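Long-range contacts in SmhA (Serratia marcescens, PDB 7A27), which is one component of the tripartite alpha-pore-forming toxin Smh, whose parts probably act together to make pores in target membranes: residues S10-L14 / E304-V308; L133-R137 / Y291-Q296. One frame throughout, in Å; residues are numbered along the deposited sequence.

Interaction 1 of 2, residues S10-L14 / E304-V308; sequences SPQTL and EWGKV
Leu-14 lays CD1 over a face of the Trp-305 indole: the methyl stands 3.7 Å from the centroid of the six-membered ring, only 7° off its normal, a CH-pi contact. The same CD1 also meets Val-308 CG2 at 3.9 Å, while CD2 lies against Glu-304 CB. Beside this apolar contact, Thr-13 N donates to Glu-304 OE1 at 3.2 Å, bent to 137° at the hydrogen and reaching the oxygen from above the carboxylate plane. A bend at chi2 (-68°) turns the Glu-304 carboxylate back to this amide, and Lys-307 NZ of the same helix forms a long salt bridge with OE2. Gln-12 stretches across Lys-307, its OE1 3.5 Å from Lys-307 CB. A type II' turn from Pro-11 to Leu-14 shapes the loop, closed by Leu-14 N to Pro-11 O at 3.1 Å. Overlapping its start, Ser-10 OG accepts from Gln-12 N in an ST turn and is also hydrogen-bonded to Asp-8 OD1. Phe-86 and Tyr-122 pack round Trp-305, and Phe-345 touches Leu-14. The arrangement is a beta turn leading through the N-cap position of Thr-13 into helix 14-37, laid against helix 301-321 in a long helical bundle.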
ATOM      1  N   SER A  10     -10.483  23.927  -4.209  1.00 69.26           N
ATOM      2  CA  SER A  10     -10.573  22.697  -3.380  1.00 67.62           C
ATOM      3  C   SER A  10      -9.418  21.744  -3.687  1.00 66.06           C
ATOM      4  O   SER A  10      -8.728  21.885  -4.713  1.00 65.15           O
ATOM      5  CB  SER A  10     -11.886  21.981  -3.613  1.00 67.47           C
ATOM      6  OG  SER A  10     -11.843  21.176  -4.791  1.00 65.50           O
ATOM      7  N   PRO A  11      -9.193  20.761  -2.789  1.00 63.92           N
ATOM      8  CA  PRO A  11      -8.238  19.682  -3.011  1.00 64.10           C
ATOM      9  C   PRO A  11      -8.696  18.669  -4.065  1.00 64.76           C
ATOM     10  O   PRO A  11      -7.986  17.745  -4.316  1.00 63.69           O
ATOM     11  CB  PRO A  11      -8.171  18.900  -1.693  1.00 63.38           C
ATOM     12  CG  PRO A  11      -8.912  19.750  -0.682  1.00 64.76           C
ATOM     13  CD  PRO A  11      -9.799  20.693  -1.461  1.00 64.79           C
ATOM     14  N   GLN A  12      -9.906  18.831  -4.589  1.00 68.91           N
ATOM     15  CA  GLN A  12     -10.512  17.887  -5.560  1.00 70.76           C
ATOM     16  C   GLN A  12     -10.496  16.507  -4.909  1.00 69.75           C
ATOM     17  O   GLN A  12     -10.653  16.454  -3.690  1.00 70.57           O
ATOM     18  CB  GLN A  12      -9.796  18.050  -6.906  1.00 71.54           C
ATOM     19  CG  GLN A  12      -9.759  19.519  -7.304  1.00 72.52           C
ATOM     20  CD  GLN A  12      -9.748  19.786  -8.776  1.00 72.28           C
ATOM     21  OE1 GLN A  12     -10.058  18.932  -9.582  1.00 72.49           O
ATOM     22  NE2 GLN A  12      -9.402  21.010  -9.117  1.00 75.59           N
ATOM     23  N   THR A  13     -10.254  15.438  -5.660  1.00 70.16           N
ATOM     24  CA  THR A  13     -10.302  14.055  -5.107  1.00 70.11           C
ATOM     25  C   THR A  13      -8.958  13.660  -4.487  1.00 69.84           C
ATOM     26  O   THR A  13      -8.770  12.459  -4.306  1.00 71.87           O
ATOM     27  CB  THR A  13     -10.738  13.035  -6.171  1.00 69.95           C
ATOM     28  OG1 THR A  13      -9.730  12.958  -7.182  1.00 69.22           O
ATOM     29  CG2 THR A  13     -12.078  13.381  -6.783  1.00 70.92           C
ATOM     30  N   LEU A  14      -8.067  14.603  -4.138  1.00 68.98           N
ATOM     31  CA  LEU A  14      -6.761  14.283  -3.495  1.00 67.36           C
ATOM     32  C   LEU A  14      -6.957  13.511  -2.184  1.00 67.75           C
ATOM     33  O   LEU A  14      -6.180  12.565  -1.955  1.00 65.88           O
ATOM     34  CB  LEU A  14      -5.961  15.560  -3.216  1.00 67.30           C
ATOM     35  CG  LEU A  14      -5.210  16.174  -4.399  1.00 66.22           C
ATOM     36  CD1 LEU A  14      -4.519  17.448  -3.977  1.00 66.67           C
ATOM     37  CD2 LEU A  14      -4.168  15.219  -4.969  1.00 65.46           C
ATOM     38  N   GLU A 304      -4.182  14.332 -10.742  1.00 65.34           N
ATOM     39  CA  GLU A 304      -4.988  15.042  -9.720  1.00 65.92           C
ATOM     40  C   GLU A 304      -4.253  16.294  -9.243  1.00 64.72           C
ATOM     41  O   GLU A 304      -4.941  17.290  -9.024  1.00 65.62           O
ATOM     42  CB  GLU A 304      -5.453  14.131  -8.589  1.00 67.18           C
ATOM     43  CG  GLU A 304      -6.795  13.475  -8.912  1.00 70.45           C
ATOM     44  CD  GLU A 304      -8.010  14.397  -8.965  1.00 73.59           C
ATOM     45  OE1 GLU A 304      -8.173  15.220  -8.046  1.00 76.74           O
ATOM     46  OE2 GLU A 304      -8.800  14.285  -9.916  1.00 76.43           O
ATOM     47  N   TRP A 305      -2.927  16.294  -9.118  1.00 62.88           N
ATOM     48  CA  TRP A 305      -2.203  17.536  -8.745  1.00 62.59           C
ATOM     49  C   TRP A 305      -2.336  18.532  -9.902  1.00 65.60           C
ATOM     50  O   TRP A 305      -2.589  19.729  -9.646  1.00 65.83           O
ATOM     51  CB  TRP A 305      -0.740  17.291  -8.325  1.00 60.83           C
ATOM     52  CG  TRP A 305      -0.553  17.007  -6.862  1.00 58.43           C
ATOM     53  CD1 TRP A 305      -0.125  15.853  -6.274  1.00 57.29           C
ATOM     54  CD2 TRP A 305      -0.838  17.919  -5.789  1.00 57.80           C
ATOM     55  NE1 TRP A 305      -0.109  15.991  -4.912  1.00 57.50           N
ATOM     56  CE2 TRP A 305      -0.547  17.250  -4.592  1.00 57.71           C
ATOM     57  CE3 TRP A 305      -1.318  19.232  -5.731  1.00 57.89           C
ATOM     58  CZ2 TRP A 305      -0.723  17.856  -3.356  1.00 58.62           C
ATOM     59  CZ3 TRP A 305      -1.483  19.827  -4.509  1.00 58.53           C
ATOM     60  CH2 TRP A 305      -1.189  19.145  -3.339  1.00 58.60           C
ATOM     61  N   GLY A 306      -2.214  18.044 -11.134  1.00 67.36           N
ATOM     62  CA  GLY A 306      -2.381  18.835 -12.368  1.00 69.59           C
ATOM     63  C   GLY A 306      -3.733  19.500 -12.435  1.00 69.46           C
ATOM     64  O   GLY A 306      -3.789  20.625 -12.963  1.00 71.09           O
ATOM     65  N   LYS A 307      -4.780  18.843 -11.921  1.00 68.12           N
ATOM     66  CA  LYS A 307      -6.153  19.410 -11.866  1.00 69.03           C
ATOM     67  C   LYS A 307      -6.178  20.590 -10.888  1.00 69.39           C
ATOM     68  O   LYS A 307      -6.876  21.575 -11.195  1.00 67.78           O
ATOM     69  CB  LYS A 307      -7.190  18.353 -11.493  1.00 69.51           C
ATOM     70  CG  LYS A 307      -7.571  17.407 -12.625  1.00 70.89           C
ATOM     71  CD  LYS A 307      -8.823  16.585 -12.360  1.00 71.75           C
ATOM     72  CE  LYS A 307      -9.459  16.095 -13.650  1.00 73.37           C
ATOM     73  NZ  LYS A 307     -10.483  15.051 -13.414  1.00 73.69           N
ATOM     74  N   VAL A 308      -5.461  20.496  -9.760  1.00 69.63           N
ATOM     75  CA  VAL A 308      -5.353  21.599  -8.758  1.00 68.95           C
ATOM     76  C   VAL A 308      -4.595  22.756  -9.414  1.00 69.89           C
ATOM     77  O   VAL A 308      -4.981  23.920  -9.185  1.00 72.78           O
ATOM     78  CB  VAL A 308      -4.659  21.145  -7.462  1.00 67.48           C
ATOM     79  CG1 VAL A 308      -4.459  22.289  -6.477  1.00 68.37           C
ATOM     80  CG2 VAL A 308      -5.439  20.032  -6.803  1.00 67.20           C
TER

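Interaction 2 of 2, residues L133-R137 / Y291-Q296; sequences LQAKR and YVLTEQ
Arg-137 NH1 and Glu-295 OE1 form a salt bridge of 2.9 Å between two helices of the bundle, helix 104-155 and helix 272-299, which run nearly antiparallel here (149° between directions, axes 9.5 Å apart). The oxygen lies close to the guanidinium plane, but NH1 approaches it from above the carboxylate plane; the guanidinium and carboxylate planes stand 64° apart and are joined by this one bond. Each has a second partner: Arg-137 NE pairs with Glu-141 one turn on, and Glu-295 OE2 takes a weak hydrogen bond from His-130. These second bonds, the one to His-130 weak, probably limit how far either group can swing. Arg-137 reaches across with CG anti to its backbone nitrogen (chi1 174°) and the chain extended, which brings one guanidinium face over Val-292, whose CG1 is 3.9 Å from CZ. On the other flank of the contact the ring of Tyr-291 reaches helix 104-155. Leu-133 CD2 packs on Tyr-291 CZ at 3.7 Å, and the aliphatic start of Lys-136 lies by the phenol end before its chain leads away; Lys-136 also touches Gln-64 and Val-67 of helix 48-96. Helix 14-37 also adjoins helix 272-299, with Asn-28 against Tyr-291 and Gln-24 against Leu-293 and Thr-294. Leu-133 O, already the acceptor for Arg-137 N, sits at the ring's edge, 3.6 Å from Tyr-291 CE1.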
ATOM      1  N   LEU A 133       7.847   3.196  -9.370  1.00 76.00           N
ATOM      2  CA  LEU A 133       6.924   2.078  -9.057  1.00 74.82           C
ATOM      3  C   LEU A 133       6.669   1.253 -10.324  1.00 75.63           C
ATOM      4  O   LEU A 133       6.656   0.017 -10.242  1.00 75.14           O
ATOM      5  CB  LEU A 133       5.622   2.655  -8.486  1.00 72.69           C
ATOM      6  CG  LEU A 133       5.699   3.129  -7.041  1.00 70.94           C
ATOM      7  CD1 LEU A 133       4.436   3.859  -6.643  1.00 69.41           C
ATOM      8  CD2 LEU A 133       5.919   1.942  -6.121  1.00 70.87           C
ATOM      9  N   GLN A 134       6.480   1.928 -11.454  1.00 77.30           N
ATOM     10  CA  GLN A 134       6.204   1.311 -12.777  1.00 79.07           C
ATOM     11  C   GLN A 134       7.401   0.439 -13.184  1.00 79.12           C
ATOM     12  O   GLN A 134       7.177  -0.683 -13.668  1.00 78.96           O
ATOM     13  CB  GLN A 134       5.920   2.425 -13.786  1.00 80.91           C
ATOM     14  CG  GLN A 134       5.219   1.959 -15.048  1.00 83.24           C
ATOM     15  CD  GLN A 134       4.957   3.126 -15.964  1.00 84.95           C
ATOM     16  OE1 GLN A 134       3.867   3.693 -15.971  1.00 82.13           O
ATOM     17  NE2 GLN A 134       5.990   3.550 -16.680  1.00 88.69           N
ATOM     18  N   ALA A 135       8.625   0.931 -12.964  1.00 78.23           N
ATOM     19  CA  ALA A 135       9.892   0.229 -13.268  1.00 78.38           C
ATOM     20  C   ALA A 135       9.983  -1.064 -12.446  1.00 77.12           C
ATOM     21  O   ALA A 135      10.292  -2.118 -13.021  1.00 77.98           O
ATOM     22  CB  ALA A 135      11.061   1.133 -12.989  1.00 78.95           C
ATOM     23  N   LYS A 136       9.740  -0.985 -11.141  1.00 75.21           N
ATOM     24  CA  LYS A 136       9.767  -2.164 -10.254  1.00 76.33           C
ATOM     25  C   LYS A 136       8.704  -3.152 -10.726  1.00 76.41           C
ATOM     26  O   LYS A 136       9.025  -4.342 -10.857  1.00 79.95           O
ATOM     27  CB  LYS A 136       9.535  -1.776  -8.789  1.00 77.30           C
ATOM     28  CG  LYS A 136      10.738  -1.208  -8.054  1.00 79.55           C
ATOM     29  CD  LYS A 136      11.880  -2.234  -8.001  1.00 82.40           C
ATOM     30  CE  LYS A 136      12.991  -1.941  -7.009  1.00 84.15           C
ATOM     31  NZ  LYS A 136      13.748  -0.698  -7.291  1.00 85.87           N
ATOM     32  N   ARG A 137       7.481  -2.695 -10.975  1.00 75.11           N
ATOM     33  CA  ARG A 137       6.397  -3.600 -11.423  1.00 75.50           C
ATOM     34  C   ARG A 137       6.902  -4.433 -12.612  1.00 78.15           C
ATOM     35  O   ARG A 137       6.772  -5.669 -12.569  1.00 76.63           O
ATOM     36  CB  ARG A 137       5.150  -2.803 -11.803  1.00 74.81           C
ATOM     37  CG  ARG A 137       4.048  -3.654 -12.406  1.00 76.10           C
ATOM     38  CD  ARG A 137       2.885  -2.825 -12.899  1.00 76.62           C
ATOM     39  NE  ARG A 137       1.971  -3.669 -13.661  1.00 77.01           N
ATOM     40  CZ  ARG A 137       0.803  -3.276 -14.139  1.00 78.09           C
ATOM     41  NH1 ARG A 137       0.372  -2.046 -13.907  1.00 78.70           N
ATOM     42  NH2 ARG A 137       0.060  -4.124 -14.828  1.00 79.28           N
ATOM     43  N   TYR A 291       1.632  -4.697  -4.835  1.00 64.74           N
ATOM     44  CA  TYR A 291       2.602  -3.729  -5.411  1.00 63.46           C
ATOM     45  C   TYR A 291       1.964  -3.151  -6.672  1.00 63.02           C
ATOM     46  O   TYR A 291       1.980  -1.936  -6.865  1.00 63.83           O
ATOM     47  CB  TYR A 291       3.947  -4.367  -5.748  1.00 64.10           C
ATOM     48  CG  TYR A 291       5.080  -3.385  -5.885  1.00 64.31           C
ATOM     49  CD1 TYR A 291       5.243  -2.618  -7.024  1.00 64.81           C
ATOM     50  CD2 TYR A 291       5.991  -3.217  -4.856  1.00 64.99           C
ATOM     51  CE1 TYR A 291       6.296  -1.717  -7.144  1.00 65.13           C
ATOM     52  CE2 TYR A 291       7.033  -2.311  -4.951  1.00 65.18           C
ATOM     53  CZ  TYR A 291       7.191  -1.565  -6.100  1.00 65.08           C
ATOM     54  OH  TYR A 291       8.237  -0.696  -6.163  1.00 67.71           O
ATOM     55  N   VAL A 292       1.379  -4.018  -7.490  1.00 62.63           N
ATOM     56  CA  VAL A 292       0.710  -3.638  -8.764  1.00 62.03           C
ATOM     57  C   VAL A 292      -0.443  -2.669  -8.444  1.00 62.21           C
ATOM     58  O   VAL A 292      -0.591  -1.660  -9.172  1.00 63.85           O
ATOM     59  CB  VAL A 292       0.241  -4.881  -9.543  1.00 60.62           C
ATOM     60  CG1 VAL A 292      -0.663  -4.501 -10.691  1.00 61.95           C
ATOM     61  CG2 VAL A 292       1.397  -5.700 -10.065  1.00 61.24           C
ATOM     62  N   LEU A 293      -1.233  -2.950  -7.408  1.00 61.41           N
ATOM     63  CA  LEU A 293      -2.378  -2.079  -7.034  1.00 61.45           C
ATOM     64  C   LEU A 293      -1.832  -0.741  -6.533  1.00 63.12           C
ATOM     65  O   LEU A 293      -2.464   0.288  -6.814  1.00 62.04           O
ATOM     66  CB  LEU A 293      -3.270  -2.743  -5.983  1.00 61.36           C
ATOM     67  CG  LEU A 293      -4.148  -3.888  -6.484  1.00 62.25           C
ATOM     68  CD1 LEU A 293      -5.102  -4.328  -5.379  1.00 62.96           C
ATOM     69  CD2 LEU A 293      -4.950  -3.502  -7.710  1.00 62.64           C
ATOM     70  N   THR A 294      -0.677  -0.747  -5.856  1.00 64.91           N
ATOM     71  CA  THR A 294      -0.043   0.493  -5.341  1.00 65.16           C
ATOM     72  C   THR A 294       0.319   1.335  -6.564  1.00 67.03           C
ATOM     73  O   THR A 294      -0.153   2.456  -6.628  1.00 68.02           O
ATOM     74  CB  THR A 294       1.097   0.170  -4.372  1.00 65.30           C
ATOM     75  OG1 THR A 294       0.537  -0.581  -3.291  1.00 67.20           O
ATOM     76  CG2 THR A 294       1.781   1.399  -3.819  1.00 65.84           C
ATOM     77  N   GLU A 295       1.018   0.754  -7.545  1.00 67.88           N
ATOM     78  CA  GLU A 295       1.420   1.421  -8.806  1.00 68.09           C
ATOM     79  C   GLU A 295       0.192   2.013  -9.495  1.00 67.58           C
ATOM     80  O   GLU A 295       0.300   3.155  -9.944  1.00 66.41           O
ATOM     81  CB  GLU A 295       2.105   0.417  -9.731  1.00 71.19           C
ATOM     82  CG  GLU A 295       2.662   1.020 -11.017  1.00 74.19           C
ATOM     83  CD  GLU A 295       1.723   1.108 -12.210  1.00 76.41           C
ATOM     84  OE1 GLU A 295       0.757   0.346 -12.263  1.00 79.10           O
ATOM     85  OE2 GLU A 295       1.975   1.933 -13.104  1.00 80.25           O
ATOM     86  N   GLN A 296      -0.924   1.275  -9.568  1.00 66.09           N
ATOM     87  CA  GLN A 296      -2.148   1.686 -10.309  1.00 66.94           C
ATOM     88  C   GLN A 296      -2.844   2.870  -9.622  1.00 67.06           C
ATOM     89  O   GLN A 296      -3.302   3.770 -10.348  1.00 66.32           O
ATOM     90  CB  GLN A 296      -3.101   0.510 -10.512  1.00 67.27           C
ATOM     91  CG  GLN A 296      -2.707  -0.381 -11.684  1.00 69.39           C
ATOM     92  CD  GLN A 296      -3.426  -1.710 -11.719  1.00 70.94           C
ATOM     93  OE1 GLN A 296      -4.259  -2.023 -10.869  1.00 71.61           O
ATOM     94  NE2 GLN A 296      -3.090  -2.529 -12.701  1.00 71.22           N
TER

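Overall arrangement
Both contacts are partly buried and tie the same bundle at different heights, with centres 22 Å apart and nearest atoms about 10 Å. Interaction 2 lies nearer the middle of the chain, about 10 Å from its centre, whereas interaction 1 lies about 21 Å out. Helix 301-321 supplies one side of interaction 1 and helix 272-299, which precedes it in the chain, one side of interaction 2. Helix 104-155 enters interaction 2 directly and backs Trp-305 and Val-308 in interaction 1. The chemistry differs: in interaction 1 a loop offers a backbone amide to a glutamate and a leucine to an indole face; in interaction 2 two helices meet through a side-chain salt bridge and a tyrosine.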